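PDB 5IE2: oxalate--CoA ligase, which belongs to the ANL superfamily of AMP-binding enzymes and binds adenosine-5'-triphosphate in a pocket of its AMP-binding fold. Local coordinates for residues A[320-325]-A[335-340]; A[331-336]-A[401-406]. One frame throughout, in Å; residues are numbered along the deposited sequence.

Contact 1 of 2, residues A[320-325]-A[335-340]; sequences LMSSNP and GSVGKP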
ATOM      1  N   LEU A 320       2.806  -3.031   7.057  1.00 15.70           N
ATOM      2  CA  LEU A 320       4.202  -3.431   7.266  1.00 12.97           C
ATOM      3  C   LEU A 320       4.398  -4.787   8.017  1.00 15.37           C
ATOM      4  O   LEU A 320       3.839  -4.995   9.126  1.00 15.90           O
ATOM      5  CB  LEU A 320       4.912  -2.320   8.062  1.00 12.64           C
ATOM      6  CG  LEU A 320       6.384  -2.618   8.412  1.00 15.78           C
ATOM      7  CD1 LEU A 320       7.203  -2.635   7.162  1.00 14.77           C
ATOM      8  CD2 LEU A 320       6.863  -1.516   9.390  1.00 15.28           C
ATOM      9  N   MET A 321       5.207  -5.655   7.420  1.00 15.44           N
ATOM     10  CA  MET A 321       5.715  -6.845   8.097  1.00 16.77           C
ATOM     11  C   MET A 321       7.237  -6.721   8.346  1.00 17.05           C
ATOM     12  O   MET A 321       7.707  -6.853   9.495  1.00 19.14           O
ATOM     13  CB  MET A 321       5.418  -8.104   7.265  1.00 16.21           C
ATOM     14  CG  MET A 321       3.893  -8.417   7.275  1.00 18.53           C
ATOM     15  SD  MET A 321       3.530  -9.847   6.215  1.00 18.28           S
ATOM     16  CE  MET A 321       3.647  -9.073   4.565  1.00 14.27           C
ATOM     17  N   SER A 322       7.995  -6.459   7.275  1.00 14.56           N
ATOM     18  CA  SER A 322       9.446  -6.350   7.448  1.00 13.90           C
ATOM     19  C   SER A 322       9.992  -5.170   6.664  1.00 16.12           C
ATOM     20  O   SER A 322       9.404  -4.722   5.666  1.00 15.07           O
ATOM     21  CB  SER A 322      10.205  -7.657   7.016  1.00 18.56           C
ATOM     22  OG  SER A 322      10.167  -7.844   5.590  1.00 18.13           O
ATOM     23  N   SER A 323      11.143  -4.690   7.093  1.00 16.00           N
ATOM     24  CA  SER A 323      11.817  -3.638   6.320  1.00 15.38           C
ATOM     25  C   SER A 323      13.323  -3.653   6.465  1.00 15.20           C
ATOM     26  O   SER A 323      13.855  -4.009   7.515  1.00 14.66           O
ATOM     27  CB  SER A 323      11.321  -2.258   6.760  1.00 15.49           C
ATOM     28  OG  SER A 323      11.875  -1.250   5.907  1.00 17.33           O
ATOM     29  N   ASN A 324      14.018  -3.211   5.415  1.00 13.97           N
ATOM     30  CA  ASN A 324      15.399  -2.828   5.592  1.00 17.14           C
ATOM     31  C   ASN A 324      15.433  -1.634   6.531  1.00 16.52           C
ATOM     32  O   ASN A 324      14.518  -0.796   6.523  1.00 17.70           O
ATOM     33  CB  ASN A 324      16.047  -2.483   4.231  1.00 16.52           C
ATOM     34  CG  ASN A 324      16.324  -3.721   3.408  1.00 18.53           C
ATOM     35  OD1 ASN A 324      17.359  -4.366   3.573  1.00 18.46           O
ATOM     36  ND2 ASN A 324      15.390  -4.070   2.510  1.00 17.01           N
ATOM     37  N   PRO A 325      16.460  -1.563   7.369  1.00 17.87           N
ATOM     38  CA  PRO A 325      16.608  -0.520   8.390  1.00 16.54           C
ATOM     39  C   PRO A 325      17.223   0.734   7.794  1.00 16.94           C
ATOM     40  O   PRO A 325      17.768   0.686   6.664  1.00 18.46           O
ATOM     41  CB  PRO A 325      17.561  -1.172   9.409  1.00 18.51           C
ATOM     42  CG  PRO A 325      18.497  -1.973   8.474  1.00 18.61           C
ATOM     43  CD  PRO A 325      17.567  -2.532   7.396  1.00 18.39           C
ATOM     44  N   GLY A 335      17.512  -6.967  -3.172  1.00 19.54           N
ATOM     45  CA  GLY A 335      16.962  -8.305  -3.299  1.00 19.33           C
ATOM     46  C   GLY A 335      16.272  -8.776  -2.003  1.00 22.07           C
ATOM     47  O   GLY A 335      15.641  -9.839  -1.982  1.00 21.40           O
ATOM     48  N   SER A 336      16.390  -7.978  -0.949  1.00 19.44           N
ATOM     49  CA  SER A 336      15.866  -8.361   0.396  1.00 19.05           C
ATOM     50  C   SER A 336      14.851  -7.364   0.896  1.00 18.29           C
ATOM     51  O   SER A 336      14.939  -6.142   0.572  1.00 17.73           O
ATOM     52  CB  SER A 336      17.007  -8.461   1.416  1.00 19.43           C
ATOM     53  OG  SER A 336      16.495  -8.711   2.730  1.00 21.35           O
ATOM     54  N   VAL A 337      13.900  -7.846   1.701  1.00 17.15           N
ATOM     55  CA  VAL A 337      12.945  -6.967   2.335  1.00 16.52           C
ATOM     56  C   VAL A 337      13.224  -6.802   3.854  1.00 17.99           C
ATOM     57  O   VAL A 337      12.342  -6.385   4.640  1.00 18.43           O
ATOM     58  CB  VAL A 337      11.482  -7.440   2.077  1.00 15.99           C
ATOM     59  CG1 VAL A 337      11.152  -7.326   0.617  1.00 15.93           C
ATOM     60  CG2 VAL A 337      11.284  -8.895   2.486  1.00 16.17           C
ATOM     61  N   GLY A 338      14.460  -7.075   4.261  1.00 16.81           N
ATOM     62  CA  GLY A 338      14.906  -6.700   5.586  1.00 17.70           C
ATOM     63  C   GLY A 338      14.365  -7.546   6.723  1.00 19.26           C
ATOM     64  O   GLY A 338      14.073  -8.715   6.556  1.00 18.74           O
ATOM     65  N   LYS A 339      14.178  -6.921   7.879  1.00 17.17           N
ATOM     66  CA  LYS A 339      13.921  -7.669   9.130  1.00 18.19           C
ATOM     67  C   LYS A 339      12.531  -7.378   9.642  1.00 17.02           C
ATOM     68  O   LYS A 339      12.033  -6.292   9.459  1.00 14.84           O
ATOM     69  CB  LYS A 339      14.963  -7.285  10.204  1.00 19.92           C
ATOM     70  CG  LYS A 339      16.382  -7.622   9.764  1.00 25.45           C
ATOM     71  CD  LYS A 339      17.366  -7.459  10.928  1.00 32.93           C
ATOM     72  CE  LYS A 339      17.561  -6.013  11.302  1.00 38.28           C
ATOM     73  NZ  LYS A 339      18.532  -5.394  10.372  1.00 43.63           N
ATOM     74  N   PRO A 340      11.914  -8.336  10.352  1.00 18.70           N
ATOM     75  CA  PRO A 340      10.575  -8.146  10.939  1.00 18.12           C
ATOM     76  C   PRO A 340      10.525  -6.896  11.814  1.00 16.91           C
ATOM     77  O   PRO A 340      11.512  -6.663  12.540  1.00 19.94           O
ATOM     78  CB  PRO A 340      10.400  -9.395  11.835  1.00 17.72           C
ATOM     79  CG  PRO A 340      11.343 -10.381  11.321  1.00 20.84           C
ATOM     80  CD  PRO A 340      12.488  -9.661  10.650  1.00 19.24           C
TER
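Ser323 and Lys339 form an antiparallel hydrogen-bonded pair, their CA atoms 5.3 Å apart. Ser323 N donates to Lys339 O at 3.0 Å with 161° at the hydrogen, and Lys339 N donates to Ser323 O, equally long and straight at the hydrogen but from farther above the carbonyl plane. Beside it Ser322 and Pro340 make a non-hydrogen-bonded pair, their CA atoms closing to 4.1 Å. The ladder is short; beyond it Gly338 CA still lies 3.9 Å from Asn324 CA, and end to end the touching parts run 111° apart. On the side of strand 308-314, Met321 and Ser322 both face Tyr312, a classic beta bulge.

Side chains add two more bonds, from within and beyond the ladder. Ser322 OG, set between the backbone N and carbonyl carbon (chi1 70°), donates to Val337 O at 2.8 Å from above the carbonyl plane and lies 3.5 Å from Val337 CG2. Asn324 turns its amide back along the other segment: ND2 reaches Ser336 O at 2.9 Å, the acceptor almost exactly in the amide plane. ND2 also donates to Glu310 O and OD1 accepts from Lys333 N, which fixes the rotation of the amide. Within 335-340, Ser336 OG accepts from Gly338 N, an ST turn, and Gly338, without a side chain, lets its CA approach Ser323 O to 3.5 Å in a CA-H...O contact. Lys339 bends at its last two torsions to bring NZ near Pro325 CG.

The buried carbonyls of Ser336 and Val337 are thus satisfied by side-chain donors in place of strand partners, consistent with a fixed loop course that sets the Val337 side chain against the bound ATP.

Contact 2 of 2, residues A[331-336]-A[401-406]; sequences PHKPGS and DGYLHL. With ATP (adenosine-5'-triphosphate), chain C.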
ATOM      1  N   PRO A 331      22.747  -2.311   7.362  1.00 22.77           N
ATOM      2  CA  PRO A 331      22.760  -2.198   5.887  1.00 22.96           C
ATOM      3  C   PRO A 331      21.379  -2.412   5.276  1.00 22.94           C
ATOM      4  O   PRO A 331      20.509  -2.978   5.950  1.00 23.27           O
ATOM      5  CB  PRO A 331      23.706  -3.316   5.443  1.00 24.95           C
ATOM      6  CG  PRO A 331      23.650  -4.333   6.605  1.00 25.94           C
ATOM      7  CD  PRO A 331      23.434  -3.529   7.850  1.00 24.51           C
ATOM      8  N   HIS A 332      21.170  -1.949   4.046  1.00 20.61           N
ATOM      9  CA  HIS A 332      19.996  -2.372   3.324  1.00 21.99           C
ATOM     10  C   HIS A 332      20.483  -3.239   2.168  1.00 23.26           C
ATOM     11  O   HIS A 332      21.481  -2.911   1.517  1.00 24.64           O
ATOM     12  CB  HIS A 332      19.152  -1.184   2.874  1.00 21.64           C
ATOM     13  CG  HIS A 332      19.896  -0.144   2.092  1.00 22.99           C
ATOM     14  ND1 HIS A 332      20.704   0.798   2.690  1.00 26.01           N
ATOM     15  CD2 HIS A 332      19.889   0.151   0.768  1.00 24.26           C
ATOM     16  CE1 HIS A 332      21.179   1.622   1.768  1.00 27.22           C
ATOM     17  NE2 HIS A 332      20.691   1.256   0.592  1.00 26.97           N
ATOM     18  N   LYS A 333      19.813  -4.363   1.957  1.00 21.17           N
ATOM     19  CA  LYS A 333      20.284  -5.406   1.046  1.00 20.82           C
ATOM     20  C   LYS A 333      19.421  -5.462  -0.197  1.00 22.36           C
ATOM     21  O   LYS A 333      18.222  -5.739  -0.101  1.00 20.90           O
ATOM     22  CB  LYS A 333      20.253  -6.799   1.733  1.00 22.84           C
ATOM     23  CG  LYS A 333      21.171  -6.961   2.926  1.00 23.20           C
ATOM     24  CD  LYS A 333      21.262  -8.387   3.355  1.00 22.80           C
ATOM     25  CE  LYS A 333      22.101  -8.535   4.650  1.00 19.95           C
ATOM     26  NZ  LYS A 333      22.410 -10.009   4.837  1.00 20.38           N
ATOM     27  N   PRO A 334      20.029  -5.222  -1.366  1.00 24.13           N
ATOM     28  CA  PRO A 334      19.282  -5.370  -2.610  1.00 23.68           C
ATOM     29  C   PRO A 334      18.751  -6.790  -2.713  1.00 20.53           C
ATOM     30  O   PRO A 334      19.441  -7.721  -2.317  1.00 21.43           O
ATOM     31  CB  PRO A 334      20.332  -5.049  -3.700  1.00 27.22           C
ATOM     32  CG  PRO A 334      21.391  -4.229  -2.970  1.00 28.80           C
ATOM     33  CD  PRO A 334      21.444  -4.855  -1.592  1.00 26.26           C
ATOM     34  N   GLY A 335      17.512  -6.967  -3.172  1.00 19.54           N
ATOM     35  CA  GLY A 335      16.962  -8.305  -3.299  1.00 19.33           C
ATOM     36  C   GLY A 335      16.272  -8.776  -2.003  1.00 22.07           C
ATOM     37  O   GLY A 335      15.641  -9.839  -1.982  1.00 21.40           O
ATOM     38  N   SER A 336      16.390  -7.978  -0.949  1.00 19.44           N
ATOM     39  CA  SER A 336      15.866  -8.361   0.396  1.00 19.05           C
ATOM     40  C   SER A 336      14.851  -7.364   0.896  1.00 18.29           C
ATOM     41  O   SER A 336      14.939  -6.142   0.572  1.00 17.73           O
ATOM     42  CB  SER A 336      17.007  -8.461   1.416  1.00 19.43           C
ATOM     43  OG  SER A 336      16.495  -8.711   2.730  1.00 21.35           O
ATOM     44  N   ASP A 401      21.917 -13.083   8.700  1.00 25.46           N
ATOM     45  CA  ASP A 401      21.719 -11.778   9.394  1.00 25.28           C
ATOM     46  C   ASP A 401      20.270 -11.557   9.796  1.00 23.95           C
ATOM     47  O   ASP A 401      19.946 -10.527  10.390  1.00 24.90           O
ATOM     48  CB  ASP A 401      22.169 -10.591   8.525  1.00 25.81           C
ATOM     49  CG  ASP A 401      23.668 -10.621   8.222  1.00 31.16           C
ATOM     50  OD1 ASP A 401      24.474 -10.972   9.127  1.00 34.57           O
ATOM     51  OD2 ASP A 401      24.035 -10.348   7.062  1.00 31.37           O
ATOM     52  N   GLY A 402      19.390 -12.501   9.469  1.00 22.39           N
ATOM     53  CA  GLY A 402      17.983 -12.359   9.791  1.00 20.87           C
ATOM     54  C   GLY A 402      17.225 -11.489   8.800  1.00 20.19           C
ATOM     55  O   GLY A 402      16.110 -11.023   9.091  1.00 21.58           O
ATOM     56  N   TYR A 403      17.821 -11.254   7.626  1.00 18.43           N
ATOM     57  CA  TYR A 403      17.122 -10.503   6.578  1.00 18.21           C
ATOM     58  C   TYR A 403      16.292 -11.456   5.713  1.00 17.15           C
ATOM     59  O   TYR A 403      16.780 -12.498   5.323  1.00 18.85           O
ATOM     60  CB  TYR A 403      18.118  -9.752   5.666  1.00 19.48           C
ATOM     61  CG  TYR A 403      18.676  -8.489   6.245  1.00 18.67           C
ATOM     62  CD1 TYR A 403      18.520  -7.273   5.562  1.00 16.52           C
ATOM     63  CD2 TYR A 403      19.383  -8.499   7.448  1.00 18.41           C
ATOM     64  CE1 TYR A 403      19.029  -6.070   6.077  1.00 17.39           C
ATOM     65  CE2 TYR A 403      19.912  -7.294   7.973  1.00 20.57           C
ATOM     66  CZ  TYR A 403      19.753  -6.105   7.270  1.00 20.09           C
ATOM     67  OH  TYR A 403      20.257  -4.913   7.795  1.00 19.85           O
ATOM     68  N   LEU A 404      15.053 -11.076   5.398  1.00 18.57           N
ATOM     69  CA  LEU A 404      14.166 -11.911   4.614  1.00 16.01           C
ATOM     70  C   LEU A 404      14.390 -11.657   3.117  1.00 16.09           C
ATOM     71  O   LEU A 404      14.501 -10.521   2.676  1.00 18.05           O
ATOM     72  CB  LEU A 404      12.700 -11.641   5.016  1.00 17.80           C
ATOM     73  CG  LEU A 404      11.549 -12.263   4.224  1.00 17.96           C
ATOM     74  CD1 LEU A 404      11.622 -13.782   4.334  1.00 19.26           C
ATOM     75  CD2 LEU A 404      10.209 -11.736   4.750  1.00 17.07           C
ATOM     76  N   HIS A 405      14.417 -12.753   2.365  1.00 16.45           N
ATOM     77  CA  HIS A 405      14.484 -12.735   0.922  1.00 19.97           C
ATOM     78  C   HIS A 405      13.279 -13.455   0.375  1.00 21.44           C
ATOM     79  O   HIS A 405      13.118 -14.639   0.651  1.00 21.28           O
ATOM     80  CB  HIS A 405      15.748 -13.444   0.410  1.00 22.26           C
ATOM     81  CG  HIS A 405      17.020 -12.844   0.917  1.00 23.87           C
ATOM     82  ND1 HIS A 405      17.841 -12.067   0.119  1.00 22.72           N
ATOM     83  CD2 HIS A 405      17.606 -12.889   2.138  1.00 25.66           C
ATOM     84  CE1 HIS A 405      18.871 -11.646   0.838  1.00 25.70           C
ATOM     85  NE2 HIS A 405      18.764 -12.152   2.058  1.00 27.05           N
ATOM     86  N   LEU A 406      12.446 -12.765  -0.398  1.00 20.42           N
ATOM     87  CA  LEU A 406      11.243 -13.400  -0.965  1.00 20.70           C
ATOM     88  C   LEU A 406      11.509 -14.117  -2.280  1.00 22.00           C
ATOM     89  O   LEU A 406      12.251 -13.640  -3.147  1.00 23.93           O
ATOM     90  CB  LEU A 406      10.158 -12.350  -1.165  1.00 18.02           C
ATOM     91  CG  LEU A 406       9.640 -11.781   0.151  1.00 20.44           C
ATOM     92  CD1 LEU A 406       8.820 -10.521  -0.202  1.00 23.05           C
ATOM     93  CD2 LEU A 406       8.822 -12.763   0.967  1.00 20.97           C
TER
HETATM   94  PG  ATP C 601      -4.663 -11.089  -3.059  0.84 33.82           P
HETATM   95  O1G ATP C 601      -4.029 -12.264  -3.805  0.78 36.87           O
HETATM   96  O2G ATP C 601      -6.091 -10.869  -3.414  0.82 33.98           O
HETATM   97  O3G ATP C 601      -4.460 -11.216  -1.551  0.91 32.63           O
HETATM   98  PB  ATP C 601      -2.426  -9.265  -3.004  0.82 25.58           P
HETATM   99  O1B ATP C 601      -1.682  -8.524  -4.093  1.00 24.38           O
HETATM  100  O2B ATP C 601      -1.813 -10.433  -2.317  0.74 24.29           O
HETATM  101  O3B ATP C 601      -3.917  -9.713  -3.523  1.00 32.72           O
HETATM  102  PA  ATP C 601      -1.910  -7.065  -1.102  1.00 23.36           P
HETATM  103  O1A ATP C 601      -2.213  -7.267   0.377  1.00 23.00           O
HETATM  104  O2A ATP C 601      -2.166  -5.752  -1.732  1.00 23.78           O
HETATM  105  O3A ATP C 601      -2.827  -8.121  -1.907  1.00 30.58           O
HETATM  106  O5' ATP C 601      -0.421  -7.578  -1.390  1.00 19.43           O
HETATM  107  C5' ATP C 601       0.418  -8.236  -0.409  1.00 18.85           C
HETATM  108  C4' ATP C 601       1.376  -9.142  -1.202  1.00 19.89           C
HETATM  109  O4' ATP C 601       2.292  -8.316  -1.946  1.00 19.06           O
HETATM  110  C3' ATP C 601       2.302  -9.916  -0.316  1.00 19.46           C
HETATM  111  O3' ATP C 601       1.643 -11.086   0.164  1.00 20.78           O
HETATM  112  C2' ATP C 601       3.459 -10.245  -1.236  1.00 20.24           C
HETATM  113  O2' ATP C 601       3.059 -11.288  -2.139  1.00 22.70           O
HETATM  114  C1' ATP C 601       3.530  -8.994  -2.063  1.00 17.88           C
HETATM  115  N9  ATP C 601       4.589  -8.064  -1.601  1.00 16.30           N
HETATM  116  C8  ATP C 601       4.481  -7.027  -0.761  1.00 16.32           C
HETATM  117  N7  ATP C 601       5.702  -6.421  -0.633  1.00 15.32           N
HETATM  118  C5  ATP C 601       6.573  -7.105  -1.444  1.00 16.70           C
HETATM  119  C6  ATP C 601       8.007  -6.980  -1.795  1.00 17.63           C
HETATM  120  N6  ATP C 601       8.752  -5.946  -1.280  1.00 16.26           N
HETATM  121  N1  ATP C 601       8.499  -7.883  -2.675  1.00 19.81           N
HETATM  122  C2  ATP C 601       7.739  -8.865  -3.212  1.00 21.74           C
HETATM  123  N3  ATP C 601       6.422  -9.046  -2.932  1.00 19.96           N
HETATM  124  C4  ATP C 601       5.828  -8.177  -2.066  1.00 16.67           C
HETATM  125  O   HOH W   1      13.014 -10.149  -1.093  1.00 20.22           O
HETATM  126  O   HOH W   2      17.323 -12.067  -2.540  1.00 38.15           O
HETATM  127  O   HOH W   3      14.356 -11.914  -3.733  1.00 46.06           O
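Gly335 O is gripped by three waters, all donating to it. Water 2 lies in the plane of the His405 ring at its edge, 2.7 Å from ND1, while waters 1 and 3 lead to Leu406 N and Leu406 O. Solvent therefore joins the turn 333-336, a type II beta turn with glycine at its third position, to the strand beginning at Leu404.

Direct bonds flank this bridge. Ser336 OG donates to Leu404 O at 2.7 Å from 45° out of the carbonyl plane, and its CB sits over one face of the His405 imidazole, 4.0 Å from the centroid. Tyr403 OH donates to Pro331 O at 2.7 Å. Across one face of the Tyr403 ring lies the extended Lys333 chain, CE 3.8 Å from the centroid and 11° off the normal, a CH-pi contact; NZ lies farther off-centre in a cation-pi contact. That ammonium reaches Asp401 OD2 at 2.8 Å on its anti lone pair and pairs also with Asp399, which accepts from His405 NE2 as well.

Two carboxylates around one ammonium probably stabilise its charge, while the phenol ring supports its methylenes; this network ties the partly exposed loop to the strand that carries Leu406 to the ATP adenine.

In the fold
Contacts 1 and 2 share Gly335 and Ser336, and their centres lie 7 Å apart. Contact 1 is the buried member: 8 of its 10 touching residues are buried, and it adds the edge strand 339-340 at one side of the five-stranded mixed sheet. Contact 2 lies farther out, about 20 Å from the chain centre against 15 Å, and only partly buried; it fastens the preceding loop to strand 404-409 of the antiparallel sheet. Contact 1 rests mostly on backbone pairing and hydroxyl and amide donors, whereas contact 2 adds a salt bridge, an aromatic face and waters. Probable backbone hydrogen bonds of Val337 N to Leu404 O and of Leu404 N to Gly338 O link both sheets beside the ATP pocket.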